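Local coordinates for protein dTDP-4-dehydrorhamnose reductase (Yersinia enterocolitica, PDB 5U9C) that probably catalyses the NADPH-dependent reduction of dTDP-4-dehydro-beta-L-rhamnose to dTDP-L-rhamnose, a step of dTDP-L-rhamnose biosynthesis, at residues Tyr51-Lys56 and Ala91-Phe96; Ala99-Leu104 and Ser139-Ala144; Cys200-Trp205 and Gly213-Ala218. One frame throughout, in Å; residues are numbered along the deposited sequence. Where two conformers were deposited one is given.

Contact 1 of 3, residues Tyr51-Lys56 and Ala91-Phe96; sequences YITAEK and AQAAKF
I52 and T53 meet A93 and F96 where two helices run side by side in nearly the same direction: the axes of these helix segments come within 8.9 Å at an angle of 23°, with the CA atoms of T53 and A93 only 5.6 Å from each other. A93, with just a methyl beyond its CA, is consistent with so near a backbone approach. On the inner side, I52 CG2 rests on A93 CB at 3.7 Å, and I52 CB lies almost as near to the same methyl. On the outer side the work falls mainly to T53 CG2, which sits 3.9 Å from A93 CA and 3.7 Å from F96 CD2, the threonine crossing the phenylalanine side chain at about a right angle. With CG2 anti to the carbonyl carbon of T53, the methyl is turned to the neighbouring helix, while OG1 (chi1 54°) goes back to its own helix and hydrogen-bonds F49 O. No hydrogen bond joins the two segments; the contact is purely apolar, grading from buried I52 and A93 to exposed F96. Beneath it, I52 and A94 both reach I60 of strand 59-62, as expected for neighbouring helices on one face of the parallel sheet in a Rossmann-like alpha/beta domain.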
ATOM      1  N   TYR D  51      36.403  23.891 -11.832  1.00 34.11           N
ATOM      2  CA  TYR D  51      36.898  24.509 -10.589  1.00 33.95           C
ATOM      3  C   TYR D  51      37.508  23.484  -9.642  1.00 31.78           C
ATOM      4  O   TYR D  51      38.663  23.614  -9.257  1.00 31.34           O
ATOM      5  CB  TYR D  51      35.806  25.325  -9.863  1.00 34.75           C
ATOM      6  CG  TYR D  51      36.230  25.753  -8.488  1.00 35.04           C
ATOM      7  CD1 TYR D  51      37.235  26.706  -8.304  1.00 37.51           C
ATOM      8  CD2 TYR D  51      35.653  25.179  -7.367  1.00 34.97           C
ATOM      9  CE1 TYR D  51      37.654  27.077  -7.019  1.00 38.28           C
ATOM     10  CE2 TYR D  51      36.057  25.526  -6.096  1.00 35.74           C
ATOM     11  CZ  TYR D  51      37.047  26.468  -5.917  1.00 37.65           C
ATOM     12  OH  TYR D  51      37.401  26.780  -4.635  1.00 40.06           O
ATOM     13  N   ILE D  52      36.759  22.451  -9.299  1.00 29.85           N
ATOM     14  CA  ILE D  52      37.288  21.457  -8.367  1.00 29.51           C
ATOM     15  C   ILE D  52      38.520  20.698  -8.889  1.00 30.35           C
ATOM     16  O   ILE D  52      39.492  20.522  -8.143  1.00 29.10           O
ATOM     17  CB  ILE D  52      36.197  20.491  -7.893  1.00 28.75           C
ATOM     18  CG1 ILE D  52      35.128  21.293  -7.134  1.00 28.08           C
ATOM     19  CG2 ILE D  52      36.794  19.380  -7.027  1.00 28.28           C
ATOM     20  CD1 ILE D  52      34.009  20.439  -6.578  1.00 27.10           C
ATOM     21  N   THR D  53      38.507  20.279 -10.155  1.00 30.95           N
ATOM     22  CA  THR D  53      39.629  19.513 -10.689  1.00 31.00           C
ATOM     23  C   THR D  53      40.911  20.333 -10.715  1.00 33.44           C
ATOM     24  O   THR D  53      41.973  19.790 -10.445  1.00 33.76           O
ATOM     25  CB  THR D  53      39.343  18.874 -12.070  1.00 31.89           C
ATOM     26  OG1 THR D  53      38.907  19.872 -12.997  1.00 31.70           O
ATOM     27  CG2 THR D  53      38.261  17.823 -11.940  1.00 31.63           C
ATOM     28  N   ALA D  54      40.808  21.636 -11.018  1.00 34.56           N
ATOM     29  CA  ALA D  54      41.991  22.517 -11.008  1.00 35.55           C
ATOM     30  C   ALA D  54      42.550  22.694  -9.589  1.00 34.51           C
ATOM     31  O   ALA D  54      43.760  22.894  -9.435  1.00 34.66           O
ATOM     32  CB  ALA D  54      41.697  23.879 -11.647  1.00 36.87           C
ATOM     33  N   GLU D  55      41.693  22.614  -8.560  1.00 32.43           N
ATOM     34  CA  GLU D  55      42.156  22.725  -7.161  1.00 32.93           C
ATOM     35  C   GLU D  55      42.880  21.464  -6.685  1.00 32.49           C
ATOM     36  O   GLU D  55      43.665  21.518  -5.735  1.00 31.62           O
ATOM     37  CB  GLU D  55      40.987  23.000  -6.197  1.00 34.50           C
ATOM     38  CG  GLU D  55      40.345  24.373  -6.353  1.00 36.21           C
ATOM     39  CD  GLU D  55      41.305  25.489  -6.022  1.00 39.18           C
ATOM     40  OE1 GLU D  55      41.957  25.401  -4.966  1.00 41.44           O
ATOM     41  OE2 GLU D  55      41.404  26.447  -6.810  1.00 42.21           O
ATOM     42  N   LYS D  56      42.583  20.329  -7.316  1.00 31.92           N
ATOM     43  CA  LYS D  56      43.211  19.045  -6.965  1.00 32.21           C
ATOM     44  C   LYS D  56      43.188  18.746  -5.473  1.00 32.14           C
ATOM     45  O   LYS D  56      44.218  18.489  -4.875  1.00 31.45           O
ATOM     46  CB  LYS D  56      44.642  18.966  -7.508  1.00 33.11           C
ATOM     47  CG  LYS D  56      44.685  18.975  -9.024  1.00 33.93           C
ATOM     48  CD  LYS D  56      46.101  18.963  -9.561  1.00 35.51           C
ATOM     49  CE  LYS D  56      46.070  18.916 -11.079  1.00 35.57           C
ATOM     50  NZ  LYS D  56      47.426  18.991 -11.649  1.00 37.02           N
ATOM     51  N   ALA D  91      30.915  14.814  -7.597  1.00 26.48           N
ATOM     52  CA  ALA D  91      31.348  13.405  -7.595  1.00 26.94           C
ATOM     53  C   ALA D  91      32.243  13.087  -8.811  1.00 27.57           C
ATOM     54  O   ALA D  91      33.240  12.393  -8.668  1.00 26.33           O
ATOM     55  CB  ALA D  91      30.154  12.490  -7.572  1.00 27.31           C
ATOM     56  N   GLN D  92      31.903  13.627  -9.987  1.00 27.48           N
ATOM     57  CA  GLN D  92      32.714  13.400 -11.178  1.00 30.41           C
ATOM     58  C   GLN D  92      34.101  14.033 -10.984  1.00 29.83           C
ATOM     59  O   GLN D  92      35.109  13.428 -11.337  1.00 29.95           O
ATOM     60  CB  GLN D  92      32.040  13.929 -12.464  1.00 32.58           C
ATOM     61  CG  GLN D  92      30.845  13.114 -12.952  1.00 34.41           C
ATOM     62  CD  GLN D  92      31.190  11.658 -13.238  1.00 37.61           C
ATOM     63  OE1 GLN D  92      32.313  11.331 -13.631  1.00 40.58           O
ATOM     64  NE2 GLN D  92      30.208  10.782 -13.084  1.00 38.83           N
ATOM     65  N   ALA D  93      34.135  15.235 -10.410  1.00 28.83           N
ATOM     66  CA  ALA D  93      35.386  15.916 -10.137  1.00 28.92           C
ATOM     67  C   ALA D  93      36.228  15.123  -9.098  1.00 29.23           C
ATOM     68  O   ALA D  93      37.441  14.951  -9.283  1.00 29.49           O
ATOM     69  CB  ALA D  93      35.134  17.331  -9.672  1.00 28.51           C
ATOM     70  N   ALA D  94      35.584  14.614  -8.047  1.00 27.78           N
ATOM     71  CA  ALA D  94      36.281  13.794  -7.027  1.00 29.34           C
ATOM     72  C   ALA D  94      36.921  12.557  -7.673  1.00 30.55           C
ATOM     73  O   ALA D  94      38.095  12.255  -7.430  1.00 31.36           O
ATOM     74  CB  ALA D  94      35.339  13.375  -5.902  1.00 27.74           C
ATOM     75  N   LYS D  95      36.162  11.886  -8.531  1.00 30.86           N
ATOM     76  CA  LYS D  95      36.667  10.724  -9.240  1.00 32.83           C
ATOM     77  C   LYS D  95      37.874  11.075 -10.121  1.00 33.28           C
ATOM     78  O   LYS D  95      38.872  10.359 -10.131  1.00 32.50           O
ATOM     79  CB  LYS D  95      35.590  10.131 -10.130  1.00 35.39           C
ATOM     80  CG  LYS D  95      36.068   8.923 -10.931  1.00 37.60           C
ATOM     81  CD  LYS D  95      35.014   8.467 -11.908  1.00 41.35           C
ATOM     82  CE  LYS D  95      35.530   7.300 -12.748  1.00 45.28           C
ATOM     83  NZ  LYS D  95      34.502   6.898 -13.743  1.00 49.05           N
ATOM     84  N   PHE D  96      37.759  12.169 -10.859  1.00 32.65           N
ATOM     85  CA  PHE D  96      38.819  12.600 -11.760  1.00 34.85           C
ATOM     86  C   PHE D  96      40.129  12.922 -11.034  1.00 35.59           C
ATOM     87  O   PHE D  96      41.189  12.533 -11.494  1.00 34.96           O
ATOM     88  CB  PHE D  96      38.388  13.810 -12.599  1.00 34.78           C
ATOM     89  CG  PHE D  96      39.389  14.192 -13.655  1.00 36.26           C
ATOM     90  CD1 PHE D  96      39.403  13.532 -14.893  1.00 38.81           C
ATOM     91  CD2 PHE D  96      40.328  15.195 -13.420  1.00 37.10           C
ATOM     92  CE1 PHE D  96      40.334  13.876 -15.873  1.00 39.59           C
ATOM     93  CE2 PHE D  96      41.265  15.541 -14.394  1.00 38.84           C
ATOM     94  CZ  PHE D  96      41.266  14.881 -15.623  1.00 39.97           C
TER

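Contact 2 of 3, residues Ala99-Leu104 and Ser139-Ala144; sequences AWLLYL and SSVRNA
V141 reaches down from helix 129-144 onto strand 100-106 and sets its two methyls against L101 and Y103. L101 CD2 touches both of them, lying 4.0 Å from V141 CG1 and equally near V141 CG2. CG2 alone goes on to Y103, which it meets at the root of the side chain, 4.0 Å from Y103 CB and as close to Y103 CG, approaching the ring obliquely. With chi1 at 170°, V141 CG1 extends opposite the backbone N. All three residues are buried, and no hydrogen bond crosses between the segments. L101 and Y103, two apart on the strand, face the helix, whereas L102 between them turns to the other face of the sheet. This is the usual helix-on-sheet layer of a Rossmann-like domain, here over a central strand hydrogen-bonded to its neighbours on both flanks: L101 pairs with L150, L102 with I60. T87 of helix 76-97 closes in on both V141 and Y103. Away from the strand the helix is looser and polar: S139 and N143 are partly exposed, and N143 packs against N143 of two neighbouring subunits. R142 instead runs along the sheet, touching H149 and R153, with a salt bridge to E138 and a hydrogen bond to T214.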
ATOM      1  N   ALA D  99      40.079  12.280  -5.209  1.00 33.07           N
ATOM      2  CA  ALA D  99      39.807  12.759  -3.872  1.00 32.07           C
ATOM      3  C   ALA D  99      38.797  11.884  -3.143  1.00 31.51           C
ATOM      4  O   ALA D  99      37.839  11.368  -3.751  1.00 31.50           O
ATOM      5  CB  ALA D  99      39.283  14.191  -3.940  1.00 31.56           C
ATOM      6  N   TRP D 100      39.007  11.728  -1.838  1.00 30.57           N
ATOM      7  CA  TRP D 100      38.045  11.045  -0.961  1.00 30.37           C
ATOM      8  C   TRP D 100      36.912  12.051  -0.756  1.00 28.89           C
ATOM      9  O   TRP D 100      37.166  13.204  -0.413  1.00 28.90           O
ATOM     10  CB  TRP D 100      38.719  10.680   0.351  1.00 31.56           C
ATOM     11  CG  TRP D 100      37.863  10.084   1.442  1.00 31.36           C
ATOM     12  CD1 TRP D 100      37.605   8.751   1.661  1.00 32.36           C
ATOM     13  CD2 TRP D 100      37.265  10.789   2.531  1.00 30.77           C
ATOM     14  NE1 TRP D 100      36.850   8.601   2.801  1.00 32.51           N
ATOM     15  CE2 TRP D 100      36.637   9.832   3.359  1.00 31.71           C
ATOM     16  CE3 TRP D 100      37.176  12.145   2.880  1.00 31.44           C
ATOM     17  CZ2 TRP D 100      35.939  10.188   4.512  1.00 31.66           C
ATOM     18  CZ3 TRP D 100      36.488  12.493   4.022  1.00 30.89           C
ATOM     19  CH2 TRP D 100      35.876  11.513   4.828  1.00 31.31           C
ATOM     20  N   LEU D 101      35.672  11.621  -0.999  1.00 28.17           N
ATOM     21  CA  LEU D 101      34.507  12.489  -0.942  1.00 27.07           C
ATOM     22  C   LEU D 101      33.536  12.142   0.162  1.00 27.69           C
ATOM     23  O   LEU D 101      33.048  11.010   0.246  1.00 28.36           O
ATOM     24  CB  LEU D 101      33.767  12.418  -2.278  1.00 26.91           C
ATOM     25  CG  LEU D 101      32.419  13.133  -2.421  1.00 25.64           C
ATOM     26  CD1 LEU D 101      32.537  14.625  -2.179  1.00 26.43           C
ATOM     27  CD2 LEU D 101      31.872  12.899  -3.812  1.00 26.46           C
ATOM     28  N   LEU D 102      33.210  13.135   0.975  1.00 27.02           N
ATOM     29  CA  LEU D 102      32.249  12.974   2.046  1.00 28.79           C
ATOM     30  C   LEU D 102      31.005  13.722   1.630  1.00 26.96           C
ATOM     31  O   LEU D 102      31.077  14.898   1.292  1.00 26.74           O
ATOM     32  CB  LEU D 102      32.801  13.499   3.377  1.00 31.18           C
ATOM     33  CG  LEU D 102      31.858  13.605   4.592  1.00 35.58           C
ATOM     34  CD1 LEU D 102      31.011  12.392   4.809  1.00 40.30           C
ATOM     35  CD2 LEU D 102      32.645  13.889   5.863  1.00 40.22           C
ATOM     36  N   TYR D 103      29.882  13.025   1.609  1.00 25.94           N
ATOM     37  CA  TYR D 103      28.589  13.609   1.245  1.00 26.77           C
ATOM     38  C   TYR D 103      27.662  13.536   2.447  1.00 26.50           C
ATOM     39  O   TYR D 103      27.429  12.462   2.991  1.00 26.31           O
ATOM     40  CB  TYR D 103      27.961  12.863   0.044  1.00 26.26           C
ATOM     41  CG  TYR D 103      26.583  13.346  -0.389  1.00 26.67           C
ATOM     42  CD1 TYR D 103      26.361  14.683  -0.710  1.00 28.45           C
ATOM     43  CD2 TYR D 103      25.524  12.453  -0.580  1.00 27.22           C
ATOM     44  CE1 TYR D 103      25.118  15.132  -1.140  1.00 27.80           C
ATOM     45  CE2 TYR D 103      24.276  12.895  -1.019  1.00 27.08           C
ATOM     46  CZ  TYR D 103      24.089  14.233  -1.304  1.00 27.56           C
ATOM     47  OH  TYR D 103      22.885  14.695  -1.754  1.00 29.69           O
ATOM     48  N   LEU D 104      27.182  14.692   2.882  1.00 25.76           N
ATOM     49  CA  LEU D 104      26.236  14.758   3.983  1.00 27.50           C
ATOM     50  C   LEU D 104      24.834  14.525   3.417  1.00 25.73           C
ATOM     51  O   LEU D 104      24.336  15.327   2.636  1.00 25.57           O
ATOM     52  CB  LEU D 104      26.295  16.122   4.656  1.00 28.41           C
ATOM     53  CG  LEU D 104      25.272  16.372   5.775  1.00 30.00           C
ATOM     54  CD1 LEU D 104      25.521  15.416   6.936  1.00 30.36           C
ATOM     55  CD2 LEU D 104      25.351  17.818   6.225  1.00 31.17           C
ATOM     56  N   SER D 139      23.327   8.349  -4.957  0.60 31.42           N
ATOM     57  CA  SER D 139      23.634   7.437  -6.061  0.60 34.13           C
ATOM     58  C   SER D 139      24.814   7.975  -6.871  0.60 34.72           C
ATOM     59  O   SER D 139      25.763   7.229  -7.163  0.60 33.38           O
ATOM     60  CB  SER D 139      22.431   7.241  -6.993  0.60 34.86           C
ATOM     61  OG  SER D 139      21.303   6.731  -6.310  0.60 36.25           O
ATOM     62  N   SER D 140      24.774   9.277  -7.183  1.00 32.65           N
ATOM     63  CA  SER D 140      25.831   9.926  -7.979  1.00 32.80           C
ATOM     64  C   SER D 140      27.197   9.757  -7.324  1.00 31.44           C
ATOM     65  O   SER D 140      28.199   9.507  -8.001  1.00 33.38           O
ATOM     66  CB  SER D 140      25.553  11.422  -8.136  1.00 34.63           C
ATOM     67  OG  SER D 140      24.466  11.622  -8.990  1.00 38.29           O
ATOM     68  N   VAL D 141      27.224   9.893  -6.005  1.00 30.87           N
ATOM     69  CA  VAL D 141      28.442   9.760  -5.223  1.00 33.47           C
ATOM     70  C   VAL D 141      28.958   8.309  -5.261  1.00 39.25           C
ATOM     71  O   VAL D 141      30.137   8.080  -5.585  1.00 36.63           O
ATOM     72  CB  VAL D 141      28.227  10.256  -3.785  1.00 32.48           C
ATOM     73  CG1 VAL D 141      29.405   9.896  -2.883  1.00 33.61           C
ATOM     74  CG2 VAL D 141      27.989  11.765  -3.785  1.00 30.49           C
ATOM     75  N   ARG D 142      28.075   7.345  -4.987  1.00 41.08           N
ATOM     76  CA  ARG D 142      28.452   5.909  -4.985  1.00 45.63           C
ATOM     77  C   ARG D 142      28.956   5.398  -6.300  1.00 45.93           C
ATOM     78  O   ARG D 142      29.972   4.701  -6.338  1.00 50.78           O
ATOM     79  CB  ARG D 142      27.282   4.995  -4.597  1.00 47.17           C
ATOM     80  CG  ARG D 142      26.932   5.061  -3.147  1.00 47.73           C
ATOM     81  CD  ARG D 142      26.145   3.834  -2.698  1.00 47.78           C
ATOM     82  NE  ARG D 142      25.685   4.096  -1.351  1.00 42.88           N
ATOM     83  CZ  ARG D 142      24.621   4.836  -1.070  1.00 43.52           C
ATOM     84  NH1 ARG D 142      24.297   5.063   0.194  1.00 39.51           N
ATOM     85  NH2 ARG D 142      23.891   5.369  -2.051  1.00 44.45           N
ATOM     86  N   ASN D 143      28.210   5.700  -7.360  1.00 43.55           N
ATOM     87  CA  ASN D 143      28.572   5.290  -8.697  1.00 47.72           C
ATOM     88  C   ASN D 143      29.939   5.870  -9.161  1.00 48.30           C
ATOM     89  O   ASN D 143      30.727   5.161  -9.761  1.00 47.25           O
ATOM     90  CB  ASN D 143      27.459   5.651  -9.689  1.00 49.10           C
ATOM     91  CG  ASN D 143      26.136   4.938  -9.383  1.00 55.65           C
ATOM     92  OD1 ASN D 143      26.004   4.217  -8.382  1.00 57.53           O
ATOM     93  ND2 ASN D 143      25.137   5.173 -10.229  1.00 56.22           N
ATOM     94  N   ALA D 144      30.223   7.133  -8.846  1.00 42.91           N
ATOM     95  CA  ALA D 144      31.484   7.770  -9.260  1.00 42.19           C
ATOM     96  C   ALA D 144      32.698   7.430  -8.387  1.00 43.93           C
ATOM     97  O   ALA D 144      33.770   7.155  -8.917  1.00 43.69           O
ATOM     98  CB  ALA D 144      31.309   9.281  -9.303  1.00 40.43           C
TER

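Contact 3 of 3, residues Cys200-Trp205 and Gly213-Ala218; sequences CNFIIW and GTLHFA
F202 and F217 slide past each other in opposite directions; their rings meet obliquely, with centroids 5.3 Å apart and planes inclined by 40°. The tightest touch is at the base of the helix residue, where F202 CB comes within 3.5 Å of F217 CE2; CG of F202 follows at 3.7 Å from the same atom. F217 CD2 lies over one face of the F202 ring. The far end of that ring meets L215, which is modelled in two conformers: in one of them F202 CZ is 3.6 Å from L215 CD1, the side chains crossing at about a right angle. In that conformer F202 spans two strand residues, with F217 at its base and L215 at its far end. Its CG stands anti to the backbone N (chi1 175°), extending the ring from the helix toward the strand, and F217 returns the approach with a similar first torsion of -169°. Just outside this cluster, I152 of strand 149-154 touches both phenylalanines, while Y266 packs on L215 and M267 on F217. The strand itself is held by backbone hydrogen bonds from L215 to I151 and R153, and from F217 to R153; F217 O also accepts a bond from T194 OG1. H216, between the two inward-facing residues, points to the opposite side of the strand. Helix 196-209 packs on the parallel sheet of this Rossmann-like domain, beside helix 16-25, which C200 and I204 touch, and leads through a short link into strand 213-217, the outermost strand at this end within the chain.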
ATOM      1  N   CYS D 200      30.634  16.770  13.826  1.00 29.11           N
ATOM      2  CA  CYS D 200      31.902  17.422  13.465  1.00 30.37           C
ATOM      3  C   CYS D 200      33.094  16.578  13.961  1.00 30.58           C
ATOM      4  O   CYS D 200      33.991  16.251  13.212  1.00 29.83           O
ATOM      5  CB  CYS D 200      31.969  18.827  14.077  1.00 30.24           C
ATOM      6  SG  CYS D 200      33.547  19.670  13.839  1.00 32.16           S
ATOM      7  N   ASN D 201      33.074  16.221  15.238  1.00 31.16           N
ATOM      8  CA  ASN D 201      34.142  15.415  15.814  1.00 32.52           C
ATOM      9  C   ASN D 201      34.303  14.085  15.063  1.00 30.69           C
ATOM     10  O   ASN D 201      35.436  13.636  14.840  1.00 31.41           O
ATOM     11  CB  ASN D 201      33.889  15.171  17.303  1.00 34.09           C
ATOM     12  CG  ASN D 201      33.955  16.462  18.132  1.00 37.95           C
ATOM     13  OD1 ASN D 201      34.655  17.415  17.771  1.00 40.48           O
ATOM     14  ND2 ASN D 201      33.244  16.485  19.254  1.00 36.78           N
ATOM     15  N   PHE D 202      33.178  13.471  14.689  1.00 28.58           N
ATOM     16  CA  PHE D 202      33.207  12.216  13.956  1.00 28.36           C
ATOM     17  C   PHE D 202      33.824  12.417  12.575  1.00 28.07           C
ATOM     18  O   PHE D 202      34.605  11.576  12.115  1.00 27.61           O
ATOM     19  CB  PHE D 202      31.824  11.562  13.806  1.00 27.56           C
ATOM     20  CG  PHE D 202      31.858  10.328  12.946  1.00 27.41           C
ATOM     21  CD1 PHE D 202      32.251   9.114  13.482  1.00 27.56           C
ATOM     22  CD2 PHE D 202      31.601  10.400  11.589  1.00 27.19           C
ATOM     23  CE1 PHE D 202      32.324   7.977  12.693  1.00 27.96           C
ATOM     24  CE2 PHE D 202      31.700   9.275  10.788  1.00 27.59           C
ATOM     25  CZ  PHE D 202      32.052   8.068  11.340  1.00 27.57           C
ATOM     26  N   ILE D 203      33.475  13.527  11.929  1.00 27.97           N
ATOM     27  CA  ILE D 203      33.992  13.836  10.610  1.00 28.00           C
ATOM     28  C   ILE D 203      35.522  14.013  10.633  1.00 30.30           C
ATOM     29  O   ILE D 203      36.203  13.536   9.716  1.00 29.92           O
ATOM     30  CB  ILE D 203      33.279  15.049  10.002  1.00 27.43           C
ATOM     31  CG1 ILE D 203      31.849  14.643   9.617  1.00 27.69           C
ATOM     32  CG2 ILE D 203      34.026  15.544   8.781  1.00 28.04           C
ATOM     33  CD1 ILE D 203      30.983  15.778   9.129  1.00 29.05           C
ATOM     34  N   ILE D 204      36.055  14.681  11.662  1.00 29.96           N
ATOM     35  CA  ILE D 204      37.510  14.869  11.782  1.00 31.85           C
ATOM     36  C   ILE D 204      38.175  13.484  11.884  1.00 31.47           C
ATOM     37  O   ILE D 204      39.175  13.202  11.219  1.00 30.71           O
ATOM     38  CB  ILE D 204      37.864  15.766  12.992  1.00 33.78           C
ATOM     39  CG1 ILE D 204      37.250  17.171  12.827  1.00 34.77           C
ATOM     40  CG2 ILE D 204      39.378  15.857  13.194  1.00 36.06           C
ATOM     41  CD1 ILE D 204      37.790  17.973  11.656  1.00 35.51           C
ATOM     42  N   TRP D 205      37.579  12.611  12.684  1.00 30.95           N
ATOM     43  CA  TRP D 205      38.070  11.247  12.836  1.00 31.90           C
ATOM     44  C   TRP D 205      37.999  10.510  11.496  1.00 31.33           C
ATOM     45  O   TRP D 205      38.944   9.818  11.118  1.00 31.87           O
ATOM     46  CB  TRP D 205      37.262  10.499  13.921  1.00 31.97           C
ATOM     47  CG  TRP D 205      37.588   9.033  14.060  1.00 32.92           C
ATOM     48  CD1 TRP D 205      38.478   8.470  14.920  1.00 34.15           C
ATOM     49  CD2 TRP D 205      37.025   7.947  13.301  1.00 34.21           C
ATOM     50  NE1 TRP D 205      38.508   7.102  14.752  1.00 34.62           N
ATOM     51  CE2 TRP D 205      37.636   6.756  13.757  1.00 34.66           C
ATOM     52  CE3 TRP D 205      36.082   7.868  12.275  1.00 33.79           C
ATOM     53  CZ2 TRP D 205      37.320   5.501  13.233  1.00 36.19           C
ATOM     54  CZ3 TRP D 205      35.762   6.614  11.752  1.00 35.80           C
ATOM     55  CH2 TRP D 205      36.381   5.450  12.234  1.00 35.42           C
ATOM     56  N   GLY D 213      32.025   4.211   2.807  1.00 28.48           N
ATOM     57  CA  GLY D 213      30.723   3.538   2.847  1.00 28.19           C
ATOM     58  C   GLY D 213      29.588   4.471   3.239  1.00 27.06           C
ATOM     59  O   GLY D 213      29.664   5.658   2.984  1.00 25.67           O
ATOM     60  N   THR D 214      28.538   3.912   3.837  1.00 26.00           N
ATOM     61  CA  THR D 214      27.349   4.670   4.237  1.00 26.68           C
ATOM     62  C   THR D 214      27.091   4.450   5.725  1.00 26.71           C
ATOM     63  O   THR D 214      27.093   3.304   6.201  1.00 27.07           O
ATOM     64  CB  THR D 214      26.119   4.279   3.389  1.00 28.45           C
ATOM     65  OG1 THR D 214      26.315   4.715   2.029  1.00 29.64           O
ATOM     66  CG2 THR D 214      24.829   4.955   3.912  1.00 29.31           C
ATOM     67  N   LEU D 215      26.868   5.542   6.449  0.50 25.21           N
ATOM     68  CA  LEU D 215      26.587   5.496   7.878  0.50 25.18           C
ATOM     69  C   LEU D 215      25.441   6.413   8.252  0.50 24.70           C
ATOM     70  O   LEU D 215      25.187   7.409   7.590  0.50 24.63           O
ATOM     71  CB  LEU D 215      27.810   5.948   8.671  0.50 25.36           C
ATOM     72  CG  LEU D 215      29.006   5.019   8.749  0.50 26.37           C
ATOM     73  CD1 LEU D 215      30.220   5.764   9.273  0.50 26.79           C
ATOM     74  CD2 LEU D 215      28.672   3.821   9.634  0.50 26.48           C
ATOM     75  N   HIS D 216      24.750   6.042   9.318  1.00 24.63           N
ATOM     76  CA  HIS D 216      23.708   6.856   9.921  1.00 24.29           C
ATOM     77  C   HIS D 216      24.348   7.421  11.180  1.00 25.02           C
ATOM     78  O   HIS D 216      24.884   6.663  11.984  1.00 23.07           O
ATOM     79  CB  HIS D 216      22.549   5.963  10.327  1.00 24.48           C
ATOM     80  CG  HIS D 216      21.731   5.492   9.178  1.00 24.25           C
ATOM     81  ND1 HIS D 216      20.539   4.822   9.348  1.00 24.40           N
ATOM     82  CD2 HIS D 216      21.864   5.701   7.847  1.00 24.49           C
ATOM     83  CE1 HIS D 216      20.012   4.570   8.163  1.00 25.55           C
ATOM     84  NE2 HIS D 216      20.801   5.078   7.236  1.00 25.26           N
ATOM     85  N   PHE D 217      24.278   8.738  11.368  1.00 24.72           N
ATOM     86  CA  PHE D 217      24.865   9.364  12.544  1.00 25.93           C
ATOM     87  C   PHE D 217      23.788  10.171  13.274  1.00 26.00           C
ATOM     88  O   PHE D 217      23.385  11.267  12.833  1.00 24.76           O
ATOM     89  CB  PHE D 217      26.089  10.233  12.182  1.00 25.48           C
ATOM     90  CG  PHE D 217      26.882  10.687  13.396  1.00 26.62           C
ATOM     91  CD1 PHE D 217      26.458  11.772  14.145  1.00 27.47           C
ATOM     92  CD2 PHE D 217      28.020  10.012  13.804  1.00 27.93           C
ATOM     93  CE1 PHE D 217      27.151  12.183  15.262  1.00 28.03           C
ATOM     94  CE2 PHE D 217      28.724  10.429  14.925  1.00 29.20           C
ATOM     95  CZ  PHE D 217      28.288  11.517  15.652  1.00 29.18           C
ATOM     96  N   ALA D 218      23.313   9.611  14.387  1.00 25.14           N
ATOM     97  CA  ALA D 218      22.261  10.247  15.184  1.00 24.83           C
ATOM     98  C   ALA D 218      22.214   9.721  16.607  1.00 25.34           C
ATOM     99  O   ALA D 218      22.599   8.566  16.872  1.00 23.99           O
ATOM    100  CB  ALA D 218      20.904  10.013  14.526  1.00 24.77           C
TER

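Overall arrangement
Along the chain the three contacts follow in series, all within the Rossmann-like fold and its six-stranded parallel sheet. Contacts 1 and 2 have centres 12 Å apart and touch directly: helix 76-97 leads into strand 100-106, and A94 O probably accepts a hydrogen bond from A99 N. Contact 3 is centred 14 Å from contact 2 and 23 Å from contact 1, which it does not touch. Strand 149-154 separates the strands of contacts 2 and 3, yet R142 NH1 and T214 OG1 probably bond at 2.7 Å. L101 and Y103 face helix 129-144 while L102 packs on I203, so the two contacts lie on opposite sheet faces, a three-layer sandwich consistent with an NADP-dependent reductase.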